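Local coordinates for protein alpha-1,4-endofucoidanase (PDB 6DLH) that cleaves internal alpha-1,4 linkages of fucoidan as a retaining glycoside hydrolase of family GH107 and carries several bound calcium ions, at residues Phe364-Trp367 against Thr368-Ile372; Leu315-Phe318 against Met319-Asn323. One frame throughout, in Å; residues are numbered along the deposited sequence.

Interaction 1 (Phe364-Trp367 against Thr368-Ile372)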
ATOM      1  N   PHE A 364     -10.095   3.326 -24.940  1.00 22.33           N
ATOM      2  CA  PHE A 364     -10.159   3.399 -23.489  1.00 22.67           C
ATOM      3  C   PHE A 364     -11.411   4.148 -23.035  1.00 22.53           C
ATOM      4  O   PHE A 364     -12.129   3.675 -22.156  1.00 22.04           O
ATOM      5  CB  PHE A 364      -8.904   4.042 -22.899  1.00 21.97           C
ATOM      6  CG  PHE A 364      -8.824   3.891 -21.401  1.00 21.16           C
ATOM      7  CD1 PHE A 364      -8.278   2.749 -20.833  1.00 21.44           C
ATOM      8  CD2 PHE A 364      -9.326   4.874 -20.557  1.00 21.35           C
ATOM      9  CE1 PHE A 364      -8.230   2.593 -19.450  1.00 20.97           C
ATOM     10  CE2 PHE A 364      -9.284   4.717 -19.177  1.00 21.61           C
ATOM     11  CZ  PHE A 364      -8.730   3.576 -18.625  1.00 21.49           C
ATOM     12  N   VAL A 365     -11.661   5.307 -23.660  1.00 22.39           N
ATOM     13  CA  VAL A 365     -12.793   6.164 -23.340  1.00 22.03           C
ATOM     14  C   VAL A 365     -14.095   5.430 -23.658  1.00 23.03           C
ATOM     15  O   VAL A 365     -15.046   5.477 -22.873  1.00 22.50           O
ATOM     16  CB  VAL A 365     -12.683   7.516 -24.078  1.00 22.11           C
ATOM     17  CG1 VAL A 365     -13.902   8.389 -23.853  1.00 20.30           C
ATOM     18  CG2 VAL A 365     -11.417   8.272 -23.670  1.00 21.45           C
ATOM     19  N   GLU A 366     -14.126   4.746 -24.811  1.00 22.80           N
ATOM     20  CA  GLU A 366     -15.317   4.039 -25.263  1.00 22.72           C
ATOM     21  C   GLU A 366     -15.642   2.871 -24.325  1.00 23.63           C
ATOM     22  O   GLU A 366     -16.796   2.737 -23.907  1.00 25.65           O
ATOM     23  CB  GLU A 366     -15.182   3.618 -26.730  1.00 23.18           C
ATOM     24  CG  GLU A 366     -16.413   2.901 -27.280  1.00 25.13           C
ATOM     25  CD  GLU A 366     -16.489   1.407 -26.988  1.00 25.29           C
ATOM     26  OE1 GLU A 366     -17.555   0.930 -26.539  1.00 25.22           O
ATOM     27  OE2 GLU A 366     -15.481   0.719 -27.214  1.00 25.75           O
ATOM     28  N   TRP A 367     -14.639   2.038 -23.993  1.00 21.87           N
ATOM     29  CA  TRP A 367     -14.867   0.893 -23.115  1.00 22.21           C
ATOM     30  C   TRP A 367     -15.435   1.390 -21.788  1.00 22.98           C
ATOM     31  O   TRP A 367     -16.446   0.871 -21.305  1.00 23.17           O
ATOM     32  CB  TRP A 367     -13.585   0.075 -22.865  1.00 21.45           C
ATOM     33  CG  TRP A 367     -13.132  -0.853 -23.956  1.00 22.16           C
ATOM     34  CD1 TRP A 367     -12.997  -0.573 -25.286  1.00 22.14           C
ATOM     35  CD2 TRP A 367     -12.678  -2.212 -23.792  1.00 22.48           C
ATOM     36  NE1 TRP A 367     -12.519  -1.664 -25.964  1.00 23.06           N
ATOM     37  CE2 TRP A 367     -12.299  -2.682 -25.069  1.00 23.17           C
ATOM     38  CE3 TRP A 367     -12.565  -3.080 -22.698  1.00 22.94           C
ATOM     39  CZ2 TRP A 367     -11.817  -3.976 -25.275  1.00 22.74           C
ATOM     40  CZ3 TRP A 367     -12.087  -4.356 -22.900  1.00 23.48           C
ATOM     41  CH2 TRP A 367     -11.720  -4.797 -24.176  1.00 23.54           C
ATOM     42  N   THR A 368     -14.775   2.410 -21.215  1.00 22.31           N
ATOM     43  CA  THR A 368     -15.167   2.925 -19.914  1.00 22.49           C
ATOM     44  C   THR A 368     -16.605   3.434 -19.975  1.00 23.19           C
ATOM     45  O   THR A 368     -17.438   3.050 -19.152  1.00 23.59           O
ATOM     46  CB  THR A 368     -14.160   3.959 -19.390  1.00 21.99           C
ATOM     47  OG1 THR A 368     -12.879   3.337 -19.294  1.00 23.00           O
ATOM     48  CG2 THR A 368     -14.528   4.505 -18.028  1.00 21.86           C
ATOM     49  N   SER A 369     -16.894   4.285 -20.971  1.00 23.69           N
ATOM     50  CA  SER A 369     -18.191   4.938 -21.044  1.00 23.95           C
ATOM     51  C   SER A 369     -19.282   3.932 -21.411  1.00 24.78           C
ATOM     52  O   SER A 369     -20.395   4.020 -20.893  1.00 24.60           O
ATOM     53  CB  SER A 369     -18.170   6.121 -21.980  1.00 25.21           C
ATOM     54  OG  SER A 369     -17.664   5.751 -23.253  1.00 27.54           O
ATOM     55  N   THR A 370     -18.954   2.978 -22.296  1.00 23.49           N
ATOM     56  CA  THR A 370     -19.900   1.927 -22.632  1.00 23.45           C
ATOM     57  C   THR A 370     -20.241   1.153 -21.363  1.00 22.74           C
ATOM     58  O   THR A 370     -21.397   0.838 -21.113  1.00 24.47           O
ATOM     59  CB  THR A 370     -19.375   1.002 -23.743  1.00 24.04           C
ATOM     60  OG1 THR A 370     -19.336   1.721 -24.977  1.00 24.59           O
ATOM     61  CG2 THR A 370     -20.235  -0.229 -23.936  1.00 22.69           C
ATOM     62  N   GLY A 371     -19.219   0.862 -20.558  1.00 23.56           N
ATOM     63  CA  GLY A 371     -19.386   0.009 -19.392  1.00 24.31           C
ATOM     64  C   GLY A 371     -20.165   0.660 -18.245  1.00 25.94           C
ATOM     65  O   GLY A 371     -20.893  -0.038 -17.544  1.00 26.60           O
ATOM     66  N   ILE A 372     -19.997   1.977 -18.030  1.00 25.41           N
ATOM     67  CA  ILE A 372     -20.452   2.586 -16.783  1.00 25.20           C
ATOM     68  C   ILE A 372     -21.569   3.615 -16.991  1.00 25.91           C
ATOM     69  O   ILE A 372     -22.383   3.813 -16.091  1.00 25.14           O
ATOM     70  CB  ILE A 372     -19.294   3.137 -15.912  1.00 24.55           C
ATOM     71  CG1 ILE A 372     -18.693   4.440 -16.454  1.00 25.29           C
ATOM     72  CG2 ILE A 372     -18.225   2.086 -15.662  1.00 23.34           C
ATOM     73  CD1 ILE A 372     -17.671   5.091 -15.518  1.00 24.31           C
TER
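E366 reaches forward along its helix to T370, one turn on. From CB the chain sets out with CG anti to the backbone N (chi1 -179°) and then bends at chi2, which turns it along the helix; CG comes within 3.9 Å of T370 OG1, CD lies 3.5 Å from the same oxygen, and OE1 accepts its hydrogen bond. The separation of 2.5 Å between T370 OG1 and E366 OE1 is very short, so its exact length is doubtful. OE1 is also bonded to H313 NE2 on helix 307-321, which ties this carboxylate to the neighbouring helix as well as to its own.

Two further hydroxyls turn back to main-chain carbonyls four residues earlier. T368 OG1 donates to F364 O at 3.0 Å and T368 N to the same oxygen at 3.1 Å, from opposite faces of the carbonyl plane. T368 OG1 also sits 3.8 Å above the F364 ring, displaced toward its rim, and is bonded to W380 NE1, whose indole meets that ring. S369 repeats the pattern: with chi1 at 53°, OG lies between the backbone N and the carbonyl carbon and donates to V365 O at 2.7 Å, while S369 N approaches V365 O from the other face. Both hydroxyls thus add a second grip to carbonyls already used by the helix, an arrangement familiar for serine and threonine inside helices. Helix 361-372 is the crossover between strands 341-342 and 377-379, a beta-alpha-beta unit of the parallel-stranded, barrel-type catalytic domain.

Interaction 2 (Leu315-Phe318 against Met319-Asn323)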
ATOM      1  N   LEU A 315     -18.160  -8.097 -22.796  1.00 21.82           N
ATOM      2  CA  LEU A 315     -18.439  -8.065 -21.367  1.00 22.08           C
ATOM      3  C   LEU A 315     -18.904  -6.660 -20.982  1.00 22.44           C
ATOM      4  O   LEU A 315     -19.845  -6.492 -20.212  1.00 23.89           O
ATOM      5  CB  LEU A 315     -17.185  -8.483 -20.588  1.00 20.84           C
ATOM      6  CG  LEU A 315     -17.323  -8.585 -19.063  1.00 20.98           C
ATOM      7  CD1 LEU A 315     -16.263  -9.521 -18.496  1.00 19.81           C
ATOM      8  CD2 LEU A 315     -17.201  -7.217 -18.404  1.00 19.54           C
ATOM      9  N   VAL A 316     -18.227  -5.651 -21.528  1.00 21.86           N
ATOM     10  CA  VAL A 316     -18.539  -4.269 -21.218  1.00 23.89           C
ATOM     11  C   VAL A 316     -19.898  -3.903 -21.821  1.00 25.11           C
ATOM     12  O   VAL A 316     -20.704  -3.240 -21.170  1.00 23.50           O
ATOM     13  CB  VAL A 316     -17.367  -3.373 -21.668  1.00 25.49           C
ATOM     14  CG1 VAL A 316     -17.751  -2.234 -22.582  1.00 24.94           C
ATOM     15  CG2 VAL A 316     -16.499  -2.916 -20.511  1.00 24.64           C
ATOM     16  N   VAL A 317     -20.178  -4.396 -23.040  1.00 24.49           N
ATOM     17  CA  VAL A 317     -21.465  -4.163 -23.678  1.00 24.82           C
ATOM     18  C   VAL A 317     -22.561  -4.838 -22.856  1.00 25.62           C
ATOM     19  O   VAL A 317     -23.627  -4.257 -22.671  1.00 25.13           O
ATOM     20  CB  VAL A 317     -21.468  -4.599 -25.160  1.00 25.33           C
ATOM     21  CG1 VAL A 317     -22.866  -4.568 -25.764  1.00 24.10           C
ATOM     22  CG2 VAL A 317     -20.529  -3.737 -25.981  1.00 22.99           C
ATOM     23  N   PHE A 318     -22.275  -6.040 -22.332  1.00 25.13           N
ATOM     24  CA  PHE A 318     -23.205  -6.755 -21.463  1.00 25.02           C
ATOM     25  C   PHE A 318     -23.634  -5.887 -20.276  1.00 27.01           C
ATOM     26  O   PHE A 318     -24.786  -5.945 -19.844  1.00 26.19           O
ATOM     27  CB  PHE A 318     -22.597  -8.066 -20.954  1.00 23.76           C
ATOM     28  CG  PHE A 318     -23.552  -8.953 -20.187  1.00 23.16           C
ATOM     29  CD1 PHE A 318     -24.340  -9.889 -20.844  1.00 23.61           C
ATOM     30  CD2 PHE A 318     -23.671  -8.852 -18.811  1.00 22.22           C
ATOM     31  CE1 PHE A 318     -25.223 -10.703 -20.146  1.00 24.13           C
ATOM     32  CE2 PHE A 318     -24.559  -9.660 -18.110  1.00 23.54           C
ATOM     33  CZ  PHE A 318     -25.331 -10.585 -18.776  1.00 24.36           C
ATOM     34  N   MET A 319     -22.682  -5.119 -19.726  1.00 26.91           N
ATOM     35  CA  MET A 319     -22.935  -4.264 -18.577  1.00 27.34           C
ATOM     36  C   MET A 319     -23.884  -3.141 -18.986  1.00 26.73           C
ATOM     37  O   MET A 319     -24.793  -2.791 -18.240  1.00 27.32           O
ATOM     38  CB  MET A 319     -21.629  -3.678 -18.027  1.00 27.61           C
ATOM     39  CG  MET A 319     -20.795  -4.689 -17.257  1.00 29.60           C
ATOM     40  SD  MET A 319     -19.130  -4.108 -16.830  1.00 33.50           S
ATOM     41  CE  MET A 319     -19.501  -2.730 -15.752  1.00 29.75           C
ATOM     42  N   GLN A 320     -23.690  -2.615 -20.197  1.00 27.08           N
ATOM     43  CA  GLN A 320     -24.561  -1.584 -20.737  1.00 27.10           C
ATOM     44  C   GLN A 320     -25.971  -2.127 -20.984  1.00 28.68           C
ATOM     45  O   GLN A 320     -26.950  -1.510 -20.566  1.00 26.86           O
ATOM     46  CB  GLN A 320     -23.937  -1.009 -22.005  1.00 26.35           C
ATOM     47  CG  GLN A 320     -24.813   0.006 -22.725  1.00 25.60           C
ATOM     48  CD  GLN A 320     -24.100   0.459 -23.973  1.00 26.85           C
ATOM     49  OE1 GLN A 320     -23.586   1.578 -24.036  1.00 26.66           O
ATOM     50  NE2 GLN A 320     -24.025  -0.430 -24.957  1.00 24.02           N
ATOM     51  N   THR A 321     -26.071  -3.282 -21.663  1.00 30.18           N
ATOM     52  CA  THR A 321     -27.363  -3.823 -22.069  1.00 29.65           C
ATOM     53  C   THR A 321     -28.228  -4.077 -20.839  1.00 30.35           C
ATOM     54  O   THR A 321     -29.446  -3.911 -20.887  1.00 31.42           O
ATOM     55  CB  THR A 321     -27.218  -5.102 -22.906  1.00 29.46           C
ATOM     56  OG1 THR A 321     -26.376  -4.756 -24.004  1.00 28.37           O
ATOM     57  CG2 THR A 321     -28.541  -5.634 -23.425  1.00 28.68           C
ATOM     58  N   ASN A 322     -27.573  -4.450 -19.736  1.00 29.41           N
ATOM     59  CA  ASN A 322     -28.260  -4.915 -18.546  1.00 29.66           C
ATOM     60  C   ASN A 322     -28.342  -3.819 -17.481  1.00 30.19           C
ATOM     61  O   ASN A 322     -28.667  -4.106 -16.330  1.00 27.96           O
ATOM     62  CB  ASN A 322     -27.595  -6.185 -18.020  1.00 32.41           C
ATOM     63  CG  ASN A 322     -27.994  -7.395 -18.834  1.00 33.94           C
ATOM     64  OD1 ASN A 322     -29.107  -7.884 -18.686  1.00 40.30           O
ATOM     65  ND2 ASN A 322     -27.115  -7.864 -19.704  1.00 32.35           N
ATOM     66  N   ASN A 323     -28.008  -2.576 -17.863  1.00 30.65           N
ATOM     67  CA  ASN A 323     -28.143  -1.410 -16.995  1.00 33.68           C
ATOM     68  C   ASN A 323     -27.398  -1.595 -15.669  1.00 31.86           C
ATOM     69  O   ASN A 323     -27.822  -1.053 -14.653  1.00 32.18           O
ATOM     70  CB  ASN A 323     -29.610  -1.046 -16.733  1.00 36.82           C
ATOM     71  CG  ASN A 323     -30.423  -0.880 -18.001  1.00 40.97           C
ATOM     72  OD1 ASN A 323     -30.074  -0.093 -18.876  1.00 44.11           O
ATOM     73  ND2 ASN A 323     -31.517  -1.618 -18.105  1.00 44.96           N
TER
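F318 has CG anti to its own backbone N (chi1 -173°), while N322 has CG beside the backbone N (chi1 -78°); together these bring the N322 amide across the F318 ring. ND2 stands 3.3 Å above the ring plane, over its centre, an amide-on-aromatic contact with the two planes 41° apart. The same nitrogen donates to F318 O at 3.0 Å, with the acceptor close to the amide plane, and N322 N also bonds to F318 O. One carbonyl therefore fixes both the side chain and the backbone of N322 as the helix ends. The ending is a Schellman motif: N323, with positive phi, is its C-prime residue, and N323 N bonds to Q320 O at 3.1 Å. An alanine in place of F318 removes the face under ND2, so the N322 amide, still bonded to the backbone carbonyl, would probably be less well held against turning, and a gap would be likely to open beside N279 and P280, which the ring touches. Further back, M319 SD meets L315 CD2 at 4.0 Å, the two side chains crossing at a slant, and both pack on F342 of strand 341-342. V317 O takes T321 N at 2.8 Å.

The two helices lie side by side, with the centres of interactions 1 and 2 about 10 Å apart, and T370 is one of the residues that join them. Its CG2 packs on V316 CG1 at 3.5 Å, and its carbonyl O lies 3.3 Å from Q320 CB. One residue further, G371 O faces M319 CE at 3.5 Å, so the far end of that methionine also packs on helix 361-372. A calcium site lies near each contact: the T368 side chain is about 9 Å from a bound calcium ion and about 8 Å from that of the calcium ligand T77, while the side chain of F318 is about 6 Å from that of F327, a ligand residue of another calcium site.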